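Phosphate transporter (Thermotoga maritima MSB8, PDB 6L85) probably imports phosphate across the membrane in a sodium-dependent manner, as a bacterial relative of the human SLC20 carriers. Local coordinates at residues A53-S61 with S188-K196. Numbering follows the deposited sequence.
Sequences AVMFGSHVS and SLFVKKTLK. With LMT (dodecyl-beta-D-maltoside), chain O; LMT (dodecyl-beta-D-maltoside), chain N.
Phe-56 enters the flank of helix 167-194 as a knob among Leu-189, Phe-190, Lys-193 and Thr-194, a single knob-into-hole fit. Its CE1 points edge-on at Leu-189 O, 3.3 Å away, while CZ rests 3.7 Å from Leu-189 CB. Met-55 arrives at about a right angle to Phe-190: the bend at chi3 (60°) turns CE onto the ring face, 3.5 Å from its centroid and nearly on the normal, with SD farther out over the same face in a Met-aromatic contact. Beside these apolar contacts runs a short chain of hydrogen bonds. His-59 NE2 donates an almost straight bond (171°) to Thr-194 OG1 at 3.1 Å, and that hydroxyl in turn donates to Met-55 O at 2.8 Å, in the carbonyl plane. Lys-193 CE lies over one imidazole face, its NZ hydrogen-bonded to Ser-339 O of helix 320-339. A leucine in place of His-59 would probably leave Thr-194 OG1 without its donor and the hydroxyl less firmly oriented. The contact thus joins the turn between helices 38-56 and 58-66 to the end of helix 167-194; helices 231-258 and 320-339 also pack on Phe-56, and dodecyl maltoside chains line the Met-55 and Phe-190 side.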
ATOM      1  N   ALA B  53       3.959   3.071 -10.555  1.00 30.06           N
ATOM      2  CA  ALA B  53       3.461   2.976 -11.922  1.00 30.06           C
ATOM      3  C   ALA B  53       1.953   2.741 -11.956  1.00 38.54           C
ATOM      4  O   ALA B  53       1.238   3.352 -12.760  1.00 34.97           O
ATOM      5  CB  ALA B  53       4.182   1.849 -12.659  1.00 30.28           C
ATOM      6  N   VAL B  54       1.454   1.846 -11.099  1.00 38.51           N
ATOM      7  CA  VAL B  54       0.036   1.498 -11.135  1.00 35.22           C
ATOM      8  C   VAL B  54      -0.817   2.549 -10.423  1.00 32.05           C
ATOM      9  O   VAL B  54      -1.950   2.826 -10.831  1.00 35.96           O
ATOM     10  CB  VAL B  54      -0.168   0.091 -10.525  1.00 43.32           C
ATOM     11  CG1 VAL B  54      -1.598  -0.072 -10.018  1.00 44.59           C
ATOM     12  CG2 VAL B  54       0.173  -0.989 -11.553  1.00 37.90           C
ATOM     13  N   MET B  55      -0.330   3.121  -9.324  1.00 31.93           N
ATOM     14  CA  MET B  55      -1.165   4.068  -8.598  1.00 34.94           C
ATOM     15  C   MET B  55      -1.159   5.458  -9.229  1.00 36.77           C
ATOM     16  O   MET B  55      -2.127   6.212  -9.056  1.00 34.54           O
ATOM     17  CB  MET B  55      -0.713   4.145  -7.130  1.00 38.69           C
ATOM     18  CG  MET B  55      -1.001   2.856  -6.301  1.00 38.42           C
ATOM     19  SD  MET B  55      -0.506   3.024  -4.571  1.00 33.07           S
ATOM     20  CE  MET B  55      -1.499   4.413  -4.020  1.00 40.41           C
ATOM     21  N   PHE B  56      -0.094   5.832  -9.953  1.00 35.21           N
ATOM     22  CA  PHE B  56       0.024   7.215 -10.408  1.00 38.20           C
ATOM     23  C   PHE B  56       0.591   7.377 -11.809  1.00 35.95           C
ATOM     24  O   PHE B  56       0.753   8.514 -12.239  1.00 41.83           O
ATOM     25  CB  PHE B  56       0.889   8.033  -9.413  1.00 39.43           C
ATOM     26  CG  PHE B  56       0.386   9.431  -9.175  1.00 45.37           C
ATOM     27  CD1 PHE B  56      -0.886   9.649  -8.653  1.00 46.35           C
ATOM     28  CD2 PHE B  56       1.175  10.533  -9.489  1.00 49.09           C
ATOM     29  CE1 PHE B  56      -1.375  10.952  -8.460  1.00 49.47           C
ATOM     30  CE2 PHE B  56       0.698  11.853  -9.302  1.00 52.94           C
ATOM     31  CZ  PHE B  56      -0.584  12.060  -8.784  1.00 47.13           C
ATOM     32  N   GLY B  57       0.860   6.295 -12.551  1.00 36.15           N
ATOM     33  CA  GLY B  57       1.536   6.365 -13.834  1.00 30.06           C
ATOM     34  C   GLY B  57       0.706   6.803 -15.033  1.00 40.25           C
ATOM     35  O   GLY B  57       1.290   7.092 -16.088  1.00 34.98           O
ATOM     36  N   SER B  58      -0.627   6.871 -14.928  1.00 35.15           N
ATOM     37  CA  SER B  58      -1.406   7.164 -16.133  1.00 42.25           C
ATOM     38  C   SER B  58      -1.304   8.635 -16.551  1.00 37.36           C
ATOM     39  O   SER B  58      -1.439   8.952 -17.739  1.00 39.29           O
ATOM     40  CB  SER B  58      -2.878   6.768 -15.935  1.00 36.97           C
ATOM     41  OG  SER B  58      -3.473   7.556 -14.909  1.00 44.69           O
ATOM     42  N   HIS B  59      -1.036   9.528 -15.598  1.00 39.07           N
ATOM     43  CA  HIS B  59      -1.105  10.966 -15.853  1.00 42.32           C
ATOM     44  C   HIS B  59      -0.008  11.438 -16.803  1.00 40.87           C
ATOM     45  O   HIS B  59      -0.283  12.162 -17.765  1.00 36.44           O
ATOM     46  CB  HIS B  59      -1.063  11.707 -14.525  1.00 40.46           C
ATOM     47  CG  HIS B  59      -2.040  11.166 -13.530  1.00 45.90           C
ATOM     48  ND1 HIS B  59      -3.404  11.343 -13.662  1.00 47.02           N
ATOM     49  CD2 HIS B  59      -1.862  10.398 -12.425  1.00 41.45           C
ATOM     50  CE1 HIS B  59      -4.023  10.734 -12.664  1.00 46.60           C
ATOM     51  NE2 HIS B  59      -3.110  10.159 -11.896  1.00 45.67           N
ATOM     52  N   VAL B  60       1.234  11.013 -16.581  1.00 36.10           N
ATOM     53  CA  VAL B  60       2.282  11.360 -17.534  1.00 36.59           C
ATOM     54  C   VAL B  60       2.155  10.535 -18.817  1.00 37.38           C
ATOM     55  O   VAL B  60       2.566  10.992 -19.900  1.00 39.21           O
ATOM     56  CB  VAL B  60       3.670  11.199 -16.873  1.00 34.60           C
ATOM     57  CG1 VAL B  60       4.785  11.530 -17.884  1.00 30.97           C
ATOM     58  CG2 VAL B  60       3.768  12.080 -15.639  1.00 30.06           C
ATOM     59  N   SER B  61       1.621   9.308 -18.724  1.00 33.77           N
ATOM     60  CA  SER B  61       1.375   8.498 -19.924  1.00 39.83           C
ATOM     61  C   SER B  61       0.480   9.236 -20.924  1.00 37.24           C
ATOM     62  O   SER B  61       0.675   9.128 -22.147  1.00 37.44           O
ATOM     63  CB  SER B  61       0.753   7.148 -19.537  1.00 34.22           C
ATOM     64  OG  SER B  61       1.597   6.420 -18.654  1.00 32.94           O
ATOM     65  N   SER B 188      -2.723  12.080  -0.674  1.00 37.90           N
ATOM     66  CA  SER B 188      -3.592  13.146  -1.164  1.00 39.83           C
ATOM     67  C   SER B 188      -3.574  13.210  -2.682  1.00 36.05           C
ATOM     68  O   SER B 188      -4.627  13.362  -3.309  1.00 39.36           O
ATOM     69  CB  SER B 188      -3.190  14.489  -0.550  1.00 41.59           C
ATOM     70  OG  SER B 188      -1.865  14.829  -0.927  1.00 48.26           O
ATOM     71  N   LEU B 189      -2.405  13.030  -3.307  1.00 38.30           N
ATOM     72  CA  LEU B 189      -2.384  13.049  -4.769  1.00 37.16           C
ATOM     73  C   LEU B 189      -3.064  11.818  -5.364  1.00 39.42           C
ATOM     74  O   LEU B 189      -3.742  11.914  -6.392  1.00 36.34           O
ATOM     75  CB  LEU B 189      -0.945  13.159  -5.265  1.00 41.31           C
ATOM     76  CG  LEU B 189      -0.322  14.526  -4.971  1.00 43.76           C
ATOM     77  CD1 LEU B 189       1.166  14.510  -5.281  1.00 39.30           C
ATOM     78  CD2 LEU B 189      -1.046  15.575  -5.809  1.00 44.28           C
ATOM     79  N   PHE B 190      -2.885  10.645  -4.755  1.00 38.60           N
ATOM     80  CA  PHE B 190      -3.546   9.460  -5.283  1.00 38.34           C
ATOM     81  C   PHE B 190      -5.058   9.604  -5.204  1.00 34.46           C
ATOM     82  O   PHE B 190      -5.775   9.298  -6.160  1.00 37.88           O
ATOM     83  CB  PHE B 190      -3.080   8.227  -4.509  1.00 38.59           C
ATOM     84  CG  PHE B 190      -3.807   6.972  -4.873  1.00 37.93           C
ATOM     85  CD1 PHE B 190      -3.672   6.423  -6.139  1.00 38.70           C
ATOM     86  CD2 PHE B 190      -4.599   6.314  -3.936  1.00 42.17           C
ATOM     87  CE1 PHE B 190      -4.342   5.235  -6.479  1.00 38.92           C
ATOM     88  CE2 PHE B 190      -5.257   5.122  -4.265  1.00 43.11           C
ATOM     89  CZ  PHE B 190      -5.120   4.586  -5.535  1.00 40.66           C
ATOM     90  N   VAL B 191      -5.554  10.095  -4.078  1.00 35.53           N
ATOM     91  CA  VAL B 191      -6.990  10.205  -3.889  1.00 38.21           C
ATOM     92  C   VAL B 191      -7.557  11.304  -4.781  1.00 44.90           C
ATOM     93  O   VAL B 191      -8.643  11.156  -5.356  1.00 42.70           O
ATOM     94  CB  VAL B 191      -7.300  10.448  -2.400  1.00 37.81           C
ATOM     95  CG1 VAL B 191      -8.778  10.828  -2.224  1.00 36.82           C
ATOM     96  CG2 VAL B 191      -6.916   9.194  -1.566  1.00 34.29           C
ATOM     97  N   LYS B 192      -6.819  12.406  -4.941  1.00 40.22           N
ATOM     98  CA  LYS B 192      -7.308  13.525  -5.741  1.00 40.47           C
ATOM     99  C   LYS B 192      -7.223  13.226  -7.234  1.00 37.77           C
ATOM    100  O   LYS B 192      -8.236  13.216  -7.927  1.00 44.26           O
ATOM    101  CB  LYS B 192      -6.521  14.791  -5.382  1.00 42.06           C
ATOM    102  CG  LYS B 192      -6.943  16.026  -6.174  1.00 46.26           C
ATOM    103  CD  LYS B 192      -8.267  16.570  -5.659  1.00 54.33           C
ATOM    104  CE  LYS B 192      -8.916  17.541  -6.650  1.00 57.07           C
ATOM    105  NZ  LYS B 192      -9.929  16.843  -7.487  1.00 61.92           N
ATOM    106  N   LYS B 193      -6.023  12.957  -7.746  1.00 38.61           N
ATOM    107  CA  LYS B 193      -5.843  12.806  -9.189  1.00 42.85           C
ATOM    108  C   LYS B 193      -6.217  11.424  -9.707  1.00 41.38           C
ATOM    109  O   LYS B 193      -6.785  11.311 -10.796  1.00 46.12           O
ATOM    110  CB  LYS B 193      -4.395  13.101  -9.577  1.00 43.19           C
ATOM    111  CG  LYS B 193      -4.018  14.546  -9.446  1.00 50.67           C
ATOM    112  CD  LYS B 193      -4.011  15.199 -10.814  1.00 57.73           C
ATOM    113  CE  LYS B 193      -3.192  14.383 -11.806  1.00 54.21           C
ATOM    114  NZ  LYS B 193      -3.037  15.136 -13.090  1.00 59.69           N
ATOM    115  N   THR B 194      -5.851  10.348  -9.014  1.00 41.40           N
ATOM    116  CA  THR B 194      -6.144   9.049  -9.618  1.00 40.77           C
ATOM    117  C   THR B 194      -7.586   8.624  -9.370  1.00 45.41           C
ATOM    118  O   THR B 194      -8.272   8.189 -10.299  1.00 48.49           O
ATOM    119  CB  THR B 194      -5.184   7.975  -9.114  1.00 43.71           C
ATOM    120  OG1 THR B 194      -3.850   8.310  -9.504  1.00 41.99           O
ATOM    121  CG2 THR B 194      -5.547   6.601  -9.714  1.00 36.16           C
ATOM    122  N   LEU B 195      -8.054   8.714  -8.122  1.00 43.23           N
ATOM    123  CA  LEU B 195      -9.412   8.290  -7.799  1.00 49.17           C
ATOM    124  C   LEU B 195     -10.444   9.376  -8.056  1.00 50.77           C
ATOM    125  O   LEU B 195     -11.640   9.105  -7.945  1.00 55.69           O
ATOM    126  CB  LEU B 195      -9.513   7.837  -6.342  1.00 42.28           C
ATOM    127  CG  LEU B 195      -8.543   6.763  -5.895  1.00 39.53           C
ATOM    128  CD1 LEU B 195      -8.902   6.328  -4.484  1.00 42.00           C
ATOM    129  CD2 LEU B 195      -8.543   5.579  -6.860  1.00 41.34           C
ATOM    130  N   LYS B 196     -10.001  10.590  -8.371  1.00 46.42           N
ATOM    131  CA  LYS B 196     -10.874  11.687  -8.781  1.00 54.47           C
ATOM    132  C   LYS B 196     -11.915  12.019  -7.711  1.00 53.88           C
ATOM    133  O   LYS B 196     -13.095  12.211  -8.007  1.00 59.84           O
ATOM    134  CB  LYS B 196     -11.534  11.376 -10.131  1.00 53.68           C
ATOM    135  CG  LYS B 196     -10.601  11.640 -11.321  1.00 52.91           C
ATOM    136  CD  LYS B 196     -10.408  10.406 -12.192  1.00 60.26           C
ATOM    137  CE  LYS B 196     -11.550  10.272 -13.201  1.00 72.62           C
ATOM    138  NZ  LYS B 196     -11.247   9.323 -14.322  1.00 83.44           N
TER
HETATM  139  C1' LMT O 513      -9.182   4.481 -11.119  1.00 67.90           C
HETATM  140  C2' LMT O 513      -9.148   4.646 -12.623  1.00 74.83           C
HETATM  141  C3' LMT O 513     -10.170   5.616 -13.200  1.00 74.53           C
HETATM  142  C4' LMT O 513     -11.447   5.677 -12.395  1.00 74.04           C
HETATM  143  C5' LMT O 513     -11.112   5.696 -10.907  1.00 74.34           C
HETATM  144  C6' LMT O 513     -12.361   5.918 -10.082  1.00 74.92           C
HETATM  145  O1' LMT O 513      -8.579   3.215 -10.817  1.00 66.69           O
HETATM  146  O2' LMT O 513      -7.873   5.113 -13.016  1.00 84.11           O
HETATM  147  O3' LMT O 513     -10.448   5.178 -14.510  1.00 79.12           O
HETATM  148  O5' LMT O 513     -10.478   4.466 -10.571  1.00 73.13           O
HETATM  149  O6' LMT O 513     -13.088   7.029 -10.604  1.00 76.06           O
HETATM  150  C1  LMT O 513      -7.150   3.224 -10.637  1.00 61.36           C
HETATM  151  C2  LMT O 513      -6.764   1.850 -10.039  1.00 59.01           C
HETATM  152  C3  LMT O 513      -5.833   2.093  -8.826  1.00 52.10           C
HETATM  153  C4  LMT O 513      -5.079   0.776  -8.599  1.00 45.98           C
HETATM  154  C5  LMT O 513      -4.437   0.840  -7.201  1.00 53.66           C
HETATM  155  C6  LMT O 513      -4.321  -0.611  -6.706  1.00 51.69           C
HETATM  156  C7  LMT O 513      -3.203  -0.650  -5.640  1.00 51.92           C
HETATM  157  C8  LMT O 513      -3.814  -0.243  -4.271  1.00 52.24           C
HETATM  158  C9  LMT O 513      -2.644   0.078  -3.305  1.00 54.15           C
HETATM  159  C10 LMT O 513      -2.256  -1.199  -2.511  1.00 57.74           C
HETATM  160  C11 LMT O 513      -1.430  -0.774  -1.289  1.00 63.01           C
HETATM  161  C12 LMT O 513      -0.722  -1.991  -0.685  1.00 64.53           C
HETATM  162  C1' LMT N 512     -14.387   5.634  -3.742  1.00 72.13           C
HETATM  163  C2' LMT N 512     -15.333   6.075  -2.651  1.00 73.67           C
HETATM  164  C3' LMT N 512     -16.735   6.325  -3.185  1.00 79.29           C
HETATM  165  C4' LMT N 512     -17.032   5.455  -4.385  1.00 76.77           C
HETATM  166  C5' LMT N 512     -15.953   5.604  -5.459  1.00 74.26           C
HETATM  167  C6' LMT N 512     -16.475   6.466  -6.574  1.00 72.31           C
HETATM  168  O1' LMT N 512     -13.067   6.133  -3.454  1.00 68.54           O
HETATM  169  O2' LMT N 512     -15.393   5.094  -1.640  1.00 73.77           O
HETATM  170  O3' LMT N 512     -16.876   7.692  -3.513  1.00 82.88           O
HETATM  171  O5' LMT N 512     -14.772   6.206  -4.959  1.00 78.64           O
HETATM  172  O6' LMT N 512     -17.026   5.633  -7.581  1.00 76.33           O
HETATM  173  C1  LMT N 512     -12.122   5.195  -2.899  1.00 63.83           C
HETATM  174  C2  LMT N 512     -12.209   5.244  -1.355  1.00 61.41           C
HETATM  175  C3  LMT N 512     -10.872   5.810  -0.831  1.00 60.30           C
HETATM  176  C4  LMT N 512      -9.817   4.700  -0.913  1.00 50.99           C
HETATM  177  C5  LMT N 512      -8.542   5.313  -0.323  1.00 46.07           C
HETATM  178  C6  LMT N 512      -7.336   4.454  -0.732  1.00 49.91           C
HETATM  179  C7  LMT N 512      -6.192   4.731   0.277  1.00 45.08           C
HETATM  180  C8  LMT N 512      -4.852   4.390  -0.449  1.00 51.19           C
HETATM  181  C9  LMT N 512      -4.287   3.038   0.044  1.00 50.63           C
HETATM  182  C10 LMT N 512      -2.940   2.750  -0.671  1.00 53.12           C
HETATM  183  C11 LMT N 512      -1.812   3.315   0.191  1.00 61.05           C
HETATM  184  C12 LMT N 512      -0.610   2.372   0.212  1.00 61.70           C